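PDB 3E8O: ABM domain-containing protein from Deinococcus radiodurans, which is of unknown function but is probably an antibiotic biosynthesis monooxygenase with a ferredoxin-like fold. Local coordinates for residues 30-33 with 34-37; 79-82 with 83-86. All blocks are in the same frame, centred on the assembly; numbering follows the deposited sequence. Where two conformers were deposited one is given.

Contact 1 of 2, residues 30-33 with 34-37; sequences AEHA and AHLR
His-32 and Ala-33 hand their carbonyls forward to Leu-36 and Arg-37, opening the i to i+4 bonding of helix 33-47. Leu-36 N donates a hydrogen bond to His-32 O at 3.0 Å, and Arg-37 N donates one to Ala-33 O at 2.9 Å. At the two preceding positions the i to i+4 link is made through water. One molecule donates to Ala-30 O and accepts from Ala-34 N at 2.9 Å; a second donates to Glu-31 O and accepts from His-35 N at 3.0 Å. Among the side chains, Arg-37 does most of the touching. Its CG starts beside the backbone N (chi1 -65°), and the chain then runs extended to NE, which carries the guanidinium back along the helix toward Ala-33. There NH1 comes within 3.7 Å of Ala-33 CB, and Ala-33 O sits over one face of the group. Arg-37 NE makes a salt bridge to Glu-60, while the side chain also packs on Phe-68 and on Leu-62 of the second subunit. On the other side of the turn, Glu-31 CG lies over one face of the His-32 ring, 4.0 Å above its plane. Bridged by water, the carbonyls of Ala-30 and Glu-31 still serve amides of the first helical turn, so the helix start is partly hydrated, while Arg-37 ties this turn to Glu-60.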
ATOM      1  N   ALA A  30     -15.550  13.119   6.314  1.00 18.21           N
ATOM      2  CA  ALA A  30     -14.800  14.378   6.254  1.00 19.54           C
ATOM      3  C   ALA A  30     -14.516  14.911   7.644  1.00 20.62           C
ATOM      4  O   ALA A  30     -13.432  15.431   7.914  1.00 21.54           O
ATOM      5  CB  ALA A  30     -15.570  15.433   5.393  1.00 21.34           C
ATOM      6  N   GLU A  31     -15.494  14.743   8.515  1.00 20.05           N
ATOM      7  CA  GLU A  31     -15.413  15.218   9.883  1.00 20.86           C
ATOM      8  C   GLU A  31     -14.332  14.575  10.731  1.00 19.99           C
ATOM      9  O   GLU A  31     -13.778  15.198  11.624  1.00 22.15           O
ATOM     10  CB  GLU A  31     -16.766  15.006  10.599  1.00 23.90           C
ATOM     11  CG  GLU A  31     -16.762  15.361  12.034  1.00 32.25           C
ATOM     12  CD  GLU A  31     -18.081  15.000  12.728  1.00 42.11           C
ATOM     13  OE1 GLU A  31     -18.906  14.265  12.116  1.00 46.13           O
ATOM     14  OE2 GLU A  31     -18.278  15.444  13.891  1.00 46.48           O
ATOM     15  N   HIS A  32     -14.012  13.341  10.419  1.00 16.90           N
ATOM     16  CA  HIS A  32     -13.080  12.551  11.266  1.00 16.88           C
ATOM     17  C   HIS A  32     -11.757  12.197  10.597  1.00 14.53           C
ATOM     18  O   HIS A  32     -10.893  11.561  11.209  1.00 14.29           O
ATOM     19  CB  HIS A  32     -13.738  11.245  11.707  1.00 18.28           C
ATOM     20  CG  HIS A  32     -14.981  11.411  12.529  1.00 23.69           C
ATOM     21  ND1 HIS A  32     -14.978  12.044  13.739  1.00 27.80           N
ATOM     22  CD2 HIS A  32     -16.248  10.966  12.339  1.00 26.16           C
ATOM     23  CE1 HIS A  32     -16.195  12.036  14.252  1.00 27.97           C
ATOM     24  NE2 HIS A  32     -16.990  11.379  13.423  1.00 28.12           N
ATOM     25  N   ALA A  33     -11.605  12.626   9.359  1.00 13.00           N
ATOM     26  CA  ALA A  33     -10.407  12.233   8.580  1.00 12.26           C
ATOM     27  C   ALA A  33      -9.112  12.714   9.203  1.00 12.19           C
ATOM     28  O   ALA A  33      -8.141  11.977   9.271  1.00 12.31           O
ATOM     29  CB  ALA A  33     -10.532  12.666   7.087  1.00 14.41           C
ATOM     30  N   ALA A  34      -9.077  13.970   9.638  1.00 13.48           N
ATOM     31  CA  ALA A  34      -7.838  14.490  10.259  1.00 12.00           C
ATOM     32  C   ALA A  34      -7.419  13.662  11.500  1.00 12.35           C
ATOM     33  O   ALA A  34      -6.249  13.339  11.718  1.00 12.61           O
ATOM     34  CB  ALA A  34      -7.956  16.014  10.569  1.00 12.70           C
ATOM     35  N   HIS A  35      -8.395  13.317  12.313  1.00 12.55           N
ATOM     36  CA  HIS A  35      -8.168  12.488  13.491  0.50 13.47           C
ATOM     37  C   HIS A  35      -7.660  11.096  13.093  1.00 13.07           C
ATOM     38  O   HIS A  35      -6.753  10.536  13.704  1.00 15.05           O
ATOM     39  CB  HIS A  35      -9.444  12.376  14.360  0.50 13.53           C
ATOM     40  CG  HIS A  35      -9.896  13.691  14.950  0.50 13.27           C
ATOM     41  ND1 HIS A  35     -11.219  14.075  14.994  0.50 17.84           N
ATOM     42  CD2 HIS A  35      -9.189  14.733  15.449  0.50 15.05           C
ATOM     43  CE1 HIS A  35     -11.310  15.284  15.526  0.50 16.16           C
ATOM     44  NE2 HIS A  35     -10.094  15.699  15.821  0.50 18.40           N
ATOM     45  N   LEU A  36      -8.218  10.565  12.009  1.00 12.80           N
ATOM     46  CA  LEU A  36      -7.787   9.228  11.594  1.00 12.08           C
ATOM     47  C   LEU A  36      -6.353   9.236  11.056  1.00 11.70           C
ATOM     48  O   LEU A  36      -5.559   8.329  11.320  1.00 12.78           O
ATOM     49  CB  LEU A  36      -8.736   8.630  10.577  1.00 12.34           C
ATOM     50  CG  LEU A  36      -8.392   7.201  10.128  1.00 11.64           C
ATOM     51  CD1 LEU A  36      -8.241   6.201  11.274  1.00 12.70           C
ATOM     52  CD2 LEU A  36      -9.401   6.701   9.065  1.00 12.24           C
ATOM     53  N   ARG A  37      -6.004  10.306  10.368  1.00 11.40           N
ATOM     54  CA  ARG A  37      -4.643  10.396   9.837  1.00 10.80           C
ATOM     55  C   ARG A  37      -3.652  10.414  10.980  1.00 12.08           C
ATOM     56  O   ARG A  37      -2.632   9.778  10.945  1.00 12.32           O
ATOM     57  CB  ARG A  37      -4.436  11.629   8.928  1.00 11.62           C
ATOM     58  CG  ARG A  37      -5.243  11.603   7.657  1.00 12.14           C
ATOM     59  CD  ARG A  37      -4.932  12.788   6.752  1.00 11.80           C
ATOM     60  NE  ARG A  37      -5.852  12.876   5.643  1.00 11.96           N
ATOM     61  CZ  ARG A  37      -6.968  13.589   5.599  1.00 12.87           C
ATOM     62  NH1 ARG A  37      -7.279  14.442   6.555  1.00 14.84           N
ATOM     63  NH2 ARG A  37      -7.763  13.462   4.572  1.00 13.64           N
TER
HETATM   64  O   HOH W   1     -11.111  15.961   9.158  1.00 24.44           O
HETATM   65  O   HOH W   2     -10.946  14.937  12.319  1.00 19.72           O

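Contact 2 of 2, residues 79-82 with 83-86; sequences AMHT and HLAL
Leu-84 lies along the selenomethionine Met-80, the two side chains pointing the same way with Leu-84 CD1 4.0 Å from Met-80 CG, and both pack on Ile-117 of the second subunit. The backbone beneath them is the last part of helix 77-84, and its carbonyls are taken in turn. Ala-79 O accepts a hydrogen bond from His-83 N at 3.1 Å, and Met-80 O accepts one from Leu-84 N at 2.9 Å. Ala-85 N then divides itself: a weak bond goes to His-81 O, and another reaches Thr-82 O at 3.2 Å from well above the carbonyl plane. Leu-86 N turns back to His-83 O, 3.1 Å away. The i to i+4 pattern thus gives way to i to i+3 bonds as the helix ends, and Leu-86 serves directly as the N-cap position of helix 87-98. Helices 77-84 and 87-98 probably correspond to the second helix of the ferredoxin-like fold, broken here; Ala-79 and Met-80 set the first of them on Trp-74 of strand 67-74. With His-83 CG anti to the backbone N (chi1 167°), its ring meets that of Trp-74, planes about 35° apart, and both ring nitrogens have partners, ND1 bonding to Glu-50 and NE2 to an unidentified bound molecule, probably from the crystallisation liquor. Thr-82 OG1, set beside its own backbone N, bonds to the carbonyl of Gly-78 one turn back.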
ATOM      1  N   ALA A  79       4.935 -13.630  14.264  1.00 13.79           N
ATOM      2  CA  ALA A  79       5.212 -12.245  14.643  1.00 13.49           C
ATOM      3  C   ALA A  79       3.986 -11.382  14.414  1.00 11.91           C
ATOM      4  O   ALA A  79       3.691 -10.459  15.197  1.00 13.07           O
ATOM      5  CB  ALA A  79       6.425 -11.688  13.927  1.00 14.18           C
HETATM    6  N   MSE A  80       3.295 -11.623  13.314  1.00 12.46           N
HETATM    7  CA  MSE A  80       2.086 -10.857  13.032  1.00 11.93           C
HETATM    8  C   MSE A  80       1.024 -11.109  14.081  1.00 12.02           C
HETATM    9  O   MSE A  80       0.410 -10.184  14.553  1.00 12.54           O
HETATM   10  CB  MSE A  80       1.579 -11.180  11.645  1.00 12.12           C
HETATM   11  CG  MSE A  80       0.418 -10.314  11.258  1.00 19.12           C
HETATM   12 SE   MSE A  80      -0.300 -10.760   9.534  0.75 27.60          SE
HETATM   13  CE  MSE A  80      -0.956 -12.331  10.074  1.00 21.59           C
ATOM     14  N   HIS A  81       0.853 -12.361  14.461  1.00 12.85           N
ATOM     15  CA  HIS A  81      -0.128 -12.745  15.469  1.00 13.96           C
ATOM     16  C   HIS A  81       0.170 -12.096  16.814  1.00 14.29           C
ATOM     17  O   HIS A  81      -0.724 -11.601  17.514  1.00 14.72           O
ATOM     18  CB  HIS A  81      -0.277 -14.256  15.566  1.00 14.40           C
ATOM     19  CG  HIS A  81      -1.150 -14.788  14.481  1.00 21.21           C
ATOM     20  ND1 HIS A  81      -0.814 -15.860  13.687  1.00 28.14           N
ATOM     21  CD2 HIS A  81      -2.321 -14.304  13.991  1.00 26.12           C
ATOM     22  CE1 HIS A  81      -1.788 -16.074  12.813  1.00 25.88           C
ATOM     23  NE2 HIS A  81      -2.702 -15.131  12.959  1.00 29.82           N
ATOM     24  N   THR A  82       1.451 -12.006  17.115  1.00 14.19           N
ATOM     25  CA  THR A  82       1.881 -11.351  18.351  1.00 12.81           C
ATOM     26  C   THR A  82       1.488  -9.867  18.344  1.00 13.86           C
ATOM     27  O   THR A  82       0.927  -9.309  19.309  1.00 14.53           O
ATOM     28  CB  THR A  82       3.402 -11.549  18.571  1.00 13.49           C
ATOM     29  OG1 THR A  82       3.612 -12.934  18.842  1.00 16.20           O
ATOM     30  CG2 THR A  82       3.935 -10.723  19.769  1.00 16.73           C
ATOM     31  N   HIS A  83       1.714  -9.238  17.210  1.00 13.09           N
ATOM     32  CA  HIS A  83       1.322  -7.864  17.007  1.00 13.32           C
ATOM     33  C   HIS A  83      -0.193  -7.669  17.208  1.00 13.20           C
ATOM     34  O   HIS A  83      -0.636  -6.745  17.856  1.00 15.46           O
ATOM     35  CB  HIS A  83       1.703  -7.390  15.585  1.00 12.77           C
ATOM     36  CG  HIS A  83       1.078  -6.099  15.193  1.00 13.23           C
ATOM     37  ND1 HIS A  83       1.462  -4.880  15.703  1.00 15.26           N
ATOM     38  CD2 HIS A  83       0.089  -5.843  14.304  1.00 15.31           C
ATOM     39  CE1 HIS A  83       0.728  -3.929  15.135  1.00 16.34           C
ATOM     40  NE2 HIS A  83      -0.115  -4.493  14.288  1.00 16.87           N
ATOM     41  N   LEU A  84      -0.957  -8.555  16.587  1.00 14.32           N
ATOM     42  CA  LEU A  84      -2.412  -8.461  16.592  1.00 14.39           C
ATOM     43  C   LEU A  84      -3.023  -8.573  17.993  1.00 16.27           C
ATOM     44  O   LEU A  84      -4.088  -8.049  18.263  1.00 17.80           O
ATOM     45  CB  LEU A  84      -3.003  -9.501  15.661  1.00 14.53           C
ATOM     46  CG  LEU A  84      -2.780  -9.102  14.185  1.00 14.29           C
ATOM     47  CD1 LEU A  84      -2.993 -10.309  13.297  1.00 15.27           C
ATOM     48  CD2 LEU A  84      -3.712  -7.924  13.785  1.00 18.20           C
ATOM     49  N   ALA A  85      -2.291  -9.221  18.866  1.00 16.74           N
ATOM     50  CA  ALA A  85      -2.762  -9.492  20.241  1.00 17.66           C
ATOM     51  C   ALA A  85      -2.356  -8.401  21.219  1.00 17.29           C
ATOM     52  O   ALA A  85      -2.740  -8.439  22.389  1.00 19.43           O
ATOM     53  CB  ALA A  85      -2.212 -10.805  20.730  1.00 18.53           C
ATOM     54  N   LEU A  86      -1.596  -7.429  20.742  1.00 17.08           N
ATOM     55  CA  LEU A  86      -1.107  -6.355  21.635  1.00 16.47           C
ATOM     56  C   LEU A  86      -2.210  -5.444  22.172  1.00 16.31           C
ATOM     57  O   LEU A  86      -3.163  -5.135  21.462  1.00 17.60           O
ATOM     58  CB  LEU A  86      -0.083  -5.458  20.973  1.00 16.90           C
ATOM     59  CG  LEU A  86       1.260  -6.039  20.574  1.00 14.58           C
ATOM     60  CD1 LEU A  86       2.029  -4.991  19.757  1.00 16.48           C
ATOM     61  CD2 LEU A  86       2.082  -6.483  21.810  1.00 16.45           C
TER

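In the fold
Contact 1 comes first along the chain, at the start of helix 33-47 just after strand 20-27; contact 2 follows beyond strands 53-61 and 67-74, at the end of helix 77-84. Their centres are 26 Å apart, on opposite sides of the chain's centre, and their nearest atoms stay about 14 Å from each other. What they share is the four-stranded antiparallel sheet: strand 67-74 meets contact 1 through Phe-68 and contact 2 through Trp-74. Each also reaches the second subunit, contact 1 at its Leu-62 and contact 2 at its Ile-117, consistent with the dimeric alpha-beta barrel assembly of this clan.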